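Local coordinates for Protein/nucleic acid deglycase 2 (Escherichia coli, PDB 1OI4), which removes methylglyoxal and glyoxal adducts from glycated proteins and nucleotides, releasing the repaired molecules together with lactate or glycolate, at residues T109-R112 with D113-S117; I148-D151 with V152-G156; L180-F183 with N184-A187. All blocks are in the same frame, centred on the assembly; numbering follows the deposited sequence.

How the contacts relate
Each contact is one stretch of amphipathic helix, partly buried, and none touches another. Contacts 1 and 3 both pack on strand 121-124 of the main sheet, contact 1 through Val121 and contact 3 through Phe122 and Ile124, an alternation consistent with opposite faces. Their buried sides carry phenylalanines; their outer sides carry polar or charged pairs, loosely placed in contact 1 and joined by a salt bridge in contact 3. Contact 2 lies furthest from the chain centre, on a short helix beside the small parallel pair. It shares helix 128-134 with contact 1, but its chemistry also serves the second subunit, through Asp151 and Asn154.

Contact 1. Residues T109-R112 with D113-S117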
# COMPACT_ATOMS: atom_id res chain seq x y z
N THR A 109 -13.12 -5.00 -9.05
CA THR A 109 -14.25 -4.95 -9.97
C THR A 109 -15.37 -4.06 -9.42
O THR A 109 -16.00 -3.30 -10.16
CB THR A 109 -14.80 -6.37 -10.24
OG1 THR A 109 -13.89 -7.08 -11.10
CG2 THR A 109 -16.18 -6.31 -10.90
N PHE A 110 -15.60 -4.15 -8.11
CA PHE A 110 -16.62 -3.34 -7.46
C PHE A 110 -16.26 -1.87 -7.63
O PHE A 110 -17.09 -1.04 -8.01
CB PHE A 110 -16.69 -3.67 -5.97
CG PHE A 110 -17.81 -2.98 -5.24
CD1 PHE A 110 -19.06 -3.58 -5.12
CD2 PHE A 110 -17.62 -1.72 -4.69
CE1 PHE A 110 -20.10 -2.94 -4.45
CE2 PHE A 110 -18.65 -1.07 -4.02
CZ PHE A 110 -19.89 -1.68 -3.90
N THR A 111 -15.00 -1.55 -7.34
CA THR A 111 -14.51 -0.18 -7.46
C THR A 111 -14.63 0.32 -8.89
O THR A 111 -15.10 1.44 -9.12
CB THR A 111 -13.03 -0.08 -7.01
OG1 THR A 111 -12.90 -0.56 -5.67
CG2 THR A 111 -12.56 1.37 -7.07
N ARG A 112 -14.22 -0.50 -9.85
CA ARG A 112 -14.27 -0.14 -11.26
C ARG A 112 -15.70 0.16 -11.72
O ARG A 112 -15.97 1.21 -12.31
CB ARG A 112 -13.70 -1.26 -12.12
CG ARG A 112 -13.77 -1.01 -13.62
CD ARG A 112 -13.32 -2.23 -14.43
NE ARG A 112 -11.91 -2.54 -14.18
CZ ARG A 112 -11.47 -3.68 -13.65
NH1 ARG A 112 -10.17 -3.86 -13.46
NH2 ARG A 112 -12.33 -4.63 -13.31
N ASP A 113 -16.60 -0.78 -11.46
CA ASP A 113 -17.99 -0.63 -11.85
C ASP A 113 -18.65 0.57 -11.17
O ASP A 113 -19.45 1.27 -11.79
CB ASP A 113 -18.77 -1.89 -11.51
CG ASP A 113 -18.38 -3.06 -12.38
OD1 ASP A 113 -18.93 -4.16 -12.18
OD2 ASP A 113 -17.51 -2.88 -13.26
N PHE A 114 -18.30 0.80 -9.90
CA PHE A 114 -18.89 1.91 -9.18
C PHE A 114 -18.45 3.23 -9.82
O PHE A 114 -19.27 4.11 -10.08
CB PHE A 114 -18.49 1.90 -7.71
CG PHE A 114 -19.43 2.69 -6.83
CD1 PHE A 114 -20.57 2.09 -6.31
CD2 PHE A 114 -19.22 4.04 -6.61
CE1 PHE A 114 -21.51 2.83 -5.58
CE2 PHE A 114 -20.15 4.80 -5.89
CZ PHE A 114 -21.29 4.19 -5.37
N VAL A 115 -17.15 3.35 -10.09
CA VAL A 115 -16.63 4.56 -10.71
C VAL A 115 -17.27 4.78 -12.09
O VAL A 115 -17.67 5.90 -12.42
CB VAL A 115 -15.10 4.48 -10.89
CG1 VAL A 115 -14.62 5.66 -11.74
CG2 VAL A 115 -14.42 4.51 -9.52
N ASN A 116 -17.36 3.72 -12.88
CA ASN A 116 -17.95 3.82 -14.21
C ASN A 116 -19.45 4.14 -14.17
O ASN A 116 -20.04 4.46 -15.20
CB ASN A 116 -17.71 2.54 -15.01
CG ASN A 116 -16.26 2.40 -15.47
OD1 ASN A 116 -15.56 3.40 -15.65
ND2 ASN A 116 -15.82 1.18 -15.69
N SER A 117 -20.06 4.04 -12.99
CA SER A 117 -21.48 4.34 -12.85
C SER A 117 -21.68 5.85 -12.74
O SER A 117 -22.79 6.34 -12.88
CB SER A 117 -22.06 3.66 -11.60
OG SER A 117 -21.63 4.32 -10.42
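Asp113 N donates to Thr109 O over 2.9 Å at 172°, almost straight, in the first of four successive i to i+4 bonds that run on to Asn116 N and Arg112 O. On the same outer flank the Thr109 and Asp113 side chains lie side by side. Thr109 CG2, set anti to the backbone N, faces Asp113 OD1 at 3.7 Å. One turn round, Arg112 and Asn116 also point the same way. Arg112 CG passes 3.6 Å from Asn116 ND2, and the guanidinium and amide planes differ by 34°. The inner flank is apolar. Phe110 and Phe114 project their rings from neighbouring turns and meet at CE2 of Phe110 and CD1 of Phe114, 4.3 Å apart, while Thr111 brings its CG2 to 4.4 Å from Val115 CG2. Both threonines offer methyl and hydroxyl in different directions, the hydroxyls of Thr109 and Thr111 bonding back to Asn105 O and Phe107 O. Large rings and small branched chains suit the buried positions: the phenylalanines pack on Pro84 and on strands 25-29 and 121-124, while Thr111 and Val115 lie against helix 128-134, whose Ala134 O accepts a bond from Arg112 NE.

Contact 2. Residues I148-D151 with V152-G156; sequences IIID and VKNAG
Val152 N bonds to Ile148 O at 3.0 Å, starting the short helix 149-154, which forms a beta-alpha-beta unit with the parallel strands 141-142 and 158-159 and closes in a Schellman motif. Val152 turns its branched side chain into the protein, where CG2 comes within 4.4 Å of Ile148 CG1 and Ile132 and Ala144 add further apolar packing. Lys153 follows on the exposed side. Its chain is extended beyond CG and lies alongside Ile149, so that CE reaches Ile149 CG2 at 3.7 Å; the long methylene run suits a position that lies along an isoleucine while its charge stays at the surface. Asn154 crosses Ile150 at a slant, its OD1 3.9 Å from Ile150 CG1. With CG1 anti to the backbone N (chi1 -180°), the isoleucine runs along the helix toward the amide. Asn154 also packs on Asn154 of the second subunit, and the preceding turn contributes Asp151, whose OD2 forms a salt bridge with Arg102 of that subunit. Ala155, small and buried, leaves helical geometry; its N makes a weak bond to Asp151 O. Gly156 takes phi 84°, where a side chain would collide with the preceding carbonyl oxygen. With Ala157 N turned back to Val152 O, the glycine's own N reaches Lys153 O at 2.9 Å.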
# COMPACT_ATOMS: atom_id res chain seq x y z
N ILE A 148 2.59 6.88 -2.65
CA ILE A 148 1.97 6.37 -3.87
C ILE A 148 1.79 7.40 -4.99
O ILE A 148 1.22 7.09 -6.03
CB ILE A 148 0.60 5.69 -3.58
CG1 ILE A 148 -0.44 6.73 -3.19
CG2 ILE A 148 0.76 4.68 -2.45
CD1 ILE A 148 -1.83 6.13 -2.97
N ILE A 149 2.29 8.61 -4.78
CA ILE A 149 2.18 9.65 -5.79
C ILE A 149 2.70 9.14 -7.13
O ILE A 149 2.07 9.35 -8.17
CB ILE A 149 2.99 10.92 -5.37
CG1 ILE A 149 2.30 11.61 -4.18
CG2 ILE A 149 3.11 11.88 -6.54
CD1 ILE A 149 3.05 12.82 -3.66
N ILE A 150 3.84 8.45 -7.10
CA ILE A 150 4.43 7.91 -8.31
C ILE A 150 3.51 6.88 -8.99
O ILE A 150 3.44 6.82 -10.22
CB ILE A 150 5.82 7.26 -8.01
CG1 ILE A 150 6.45 6.70 -9.28
CG2 ILE A 150 5.66 6.14 -6.98
CD1 ILE A 150 6.79 7.73 -10.32
N ASP A 151 2.81 6.07 -8.20
CA ASP A 151 1.91 5.06 -8.76
C ASP A 151 0.68 5.71 -9.41
O ASP A 151 0.20 5.24 -10.44
CB ASP A 151 1.44 4.08 -7.69
CG ASP A 151 2.58 3.30 -7.06
OD1 ASP A 151 3.52 2.92 -7.80
OD2 ASP A 151 2.53 3.05 -5.84
N VAL A 152 0.18 6.77 -8.78
CA VAL A 152 -0.97 7.49 -9.30
C VAL A 152 -0.62 8.11 -10.65
O VAL A 152 -1.41 8.06 -11.59
CB VAL A 152 -1.41 8.59 -8.30
CG1 VAL A 152 -2.33 9.59 -8.96
CG2 VAL A 152 -2.12 7.93 -7.11
N LYS A 153 0.59 8.67 -10.75
CA LYS A 153 1.05 9.28 -12.00
C LYS A 153 1.28 8.21 -13.06
O LYS A 153 0.96 8.40 -14.23
CB LYS A 153 2.35 10.06 -11.76
CG LYS A 153 2.17 11.28 -10.87
CD LYS A 153 3.46 12.06 -10.74
CE LYS A 153 3.23 13.34 -9.94
NZ LYS A 153 4.51 14.07 -9.70
N ASN A 154 1.86 7.08 -12.65
CA ASN A 154 2.11 5.98 -13.58
C ASN A 154 0.78 5.44 -14.11
O ASN A 154 0.74 4.82 -15.17
CB ASN A 154 2.89 4.86 -12.89
CG ASN A 154 4.40 5.14 -12.84
OD1 ASN A 154 5.15 4.44 -12.15
ND2 ASN A 154 4.84 6.15 -13.58
N ALA A 155 -0.29 5.68 -13.37
CA ALA A 155 -1.62 5.22 -13.76
C ALA A 155 -2.30 6.22 -14.71
O ALA A 155 -3.47 6.07 -15.05
CB ALA A 155 -2.49 4.99 -12.51
N GLY A 156 -1.55 7.23 -15.13
CA GLY A 156 -2.07 8.23 -16.04
C GLY A 156 -2.87 9.38 -15.44
O GLY A 156 -3.40 10.21 -16.17

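Contact 3. Residues L180-F183 with N184-A187; sequences LPAF and NREA
Asn184 sits one turn beyond Leu180 and beside Phe183, on the tightly packed side of the helix. Its backbone N donates to Leu180 O at 2.8 Å in a bond of 174°, and its side chain folds back over the same turn: CG anti to the carbonyl carbon (chi1 -65°) lays the amide over Leu180 O. ND2 comes to 3.2 Å from that oxygen, Leu180 O, but at too poor an angle for a hydrogen bond, and bonds instead to Ser41 OG of helix 37-48. OD1 is buried without a polar partner in the model and lies 3.9 Å from Phe183 CD2. Amide and ring are inclined at 61°, crossing rather than stacking. A leucine here would probably leave Ser41 OG without its amide donor and loosen the polar tie between helices 180-191 and 37-48. Phe183, buried, packs on Phe122, Ile124, Val172 and Ser174, and the small Ala187, next along this flank, lets the helix lie close to Phe122.

The outer side, that of Pro181 and Arg185, is looser and charged. Pro181, exposed in the first turn, suits a place where no backbone N-H is needed for the helix. Arg185 bends at chi3 and lays its guanidinium over a buried Ala182, whose CA is 3.8 Å above one face, offset toward the rim; the alanine's methyl is small enough to fit under the arginine. At the edge of that group, in its plane, Arg185 NE donates to the anti lone pair of Glu186 OE2 at 2.8 Å in a salt bridge, and Glu186 OE1 goes on to Arg189. This amphipathic C-terminal helix, laid against the parallel strands 121-124 and 171-174, the Phe183 side chain about 8 Å from that of the probable nucleophile Cys125, belongs to the alpha/beta sandwich of the DJ-1/PfpI family.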
# COMPACT_ATOMS: atom_id res chain seq x y z
N LEU A 180 -8.88 15.72 6.40
CA LEU A 180 -10.25 15.27 6.67
C LEU A 180 -11.31 16.36 6.61
O LEU A 180 -12.37 16.16 6.02
CB LEU A 180 -10.31 14.55 8.02
CG LEU A 180 -9.79 13.12 8.01
CD1 LEU A 180 -9.69 12.59 9.43
CD2 LEU A 180 -10.72 12.24 7.17
N PRO A 181 -11.05 17.53 7.23
CA PRO A 181 -12.05 18.59 7.18
C PRO A 181 -12.47 18.90 5.75
O PRO A 181 -13.66 19.00 5.44
CB PRO A 181 -11.33 19.76 7.84
CG PRO A 181 -10.50 19.07 8.88
CD PRO A 181 -9.93 17.89 8.11
N ALA A 182 -11.49 19.04 4.86
CA ALA A 182 -11.79 19.35 3.47
C ALA A 182 -12.39 18.13 2.76
O ALA A 182 -13.33 18.26 1.98
CB ALA A 182 -10.53 19.81 2.76
N PHE A 183 -11.84 16.96 3.05
CA PHE A 183 -12.32 15.71 2.45
C PHE A 183 -13.81 15.56 2.73
O PHE A 183 -14.60 15.39 1.81
CB PHE A 183 -11.56 14.53 3.06
CG PHE A 183 -11.92 13.19 2.46
CD1 PHE A 183 -11.47 12.84 1.19
CD2 PHE A 183 -12.65 12.26 3.19
CE1 PHE A 183 -11.73 11.57 0.66
CE2 PHE A 183 -12.93 10.99 2.67
CZ PHE A 183 -12.46 10.65 1.40
N ASN A 184 -14.18 15.62 4.00
CA ASN A 184 -15.57 15.49 4.40
C ASN A 184 -16.46 16.55 3.76
O ASN A 184 -17.58 16.26 3.35
CB ASN A 184 -15.70 15.56 5.93
CG ASN A 184 -15.03 14.40 6.63
OD1 ASN A 184 -15.00 13.28 6.12
ND2 ASN A 184 -14.50 14.65 7.82
N ARG A 185 -15.95 17.78 3.67
CA ARG A 185 -16.71 18.87 3.08
C ARG A 185 -17.20 18.53 1.67
O ARG A 185 -18.39 18.61 1.39
CB ARG A 185 -15.87 20.14 3.02
CG ARG A 185 -16.61 21.34 2.44
CD ARG A 185 -15.66 22.51 2.24
NE ARG A 185 -14.67 22.24 1.21
CZ ARG A 185 -13.36 22.44 1.35
NH1 ARG A 185 -12.89 22.92 2.50
NH2 ARG A 185 -12.53 22.18 0.35
N GLU A 186 -16.27 18.15 0.80
CA GLU A 186 -16.62 17.83 -0.58
C GLU A 186 -17.45 16.55 -0.71
O GLU A 186 -18.33 16.47 -1.57
CB GLU A 186 -15.35 17.71 -1.43
CG GLU A 186 -14.58 19.01 -1.52
CD GLU A 186 -15.46 20.17 -1.97
OE1 GLU A 186 -16.03 20.09 -3.07
OE2 GLU A 186 -15.57 21.16 -1.21
N ALA A 187 -17.17 15.57 0.14
CA ALA A 187 -17.92 14.32 0.12
C ALA A 187 -19.39 14.62 0.45
O ALA A 187 -20.30 14.18 -0.26
CB ALA A 187 -17.35 13.35 1.15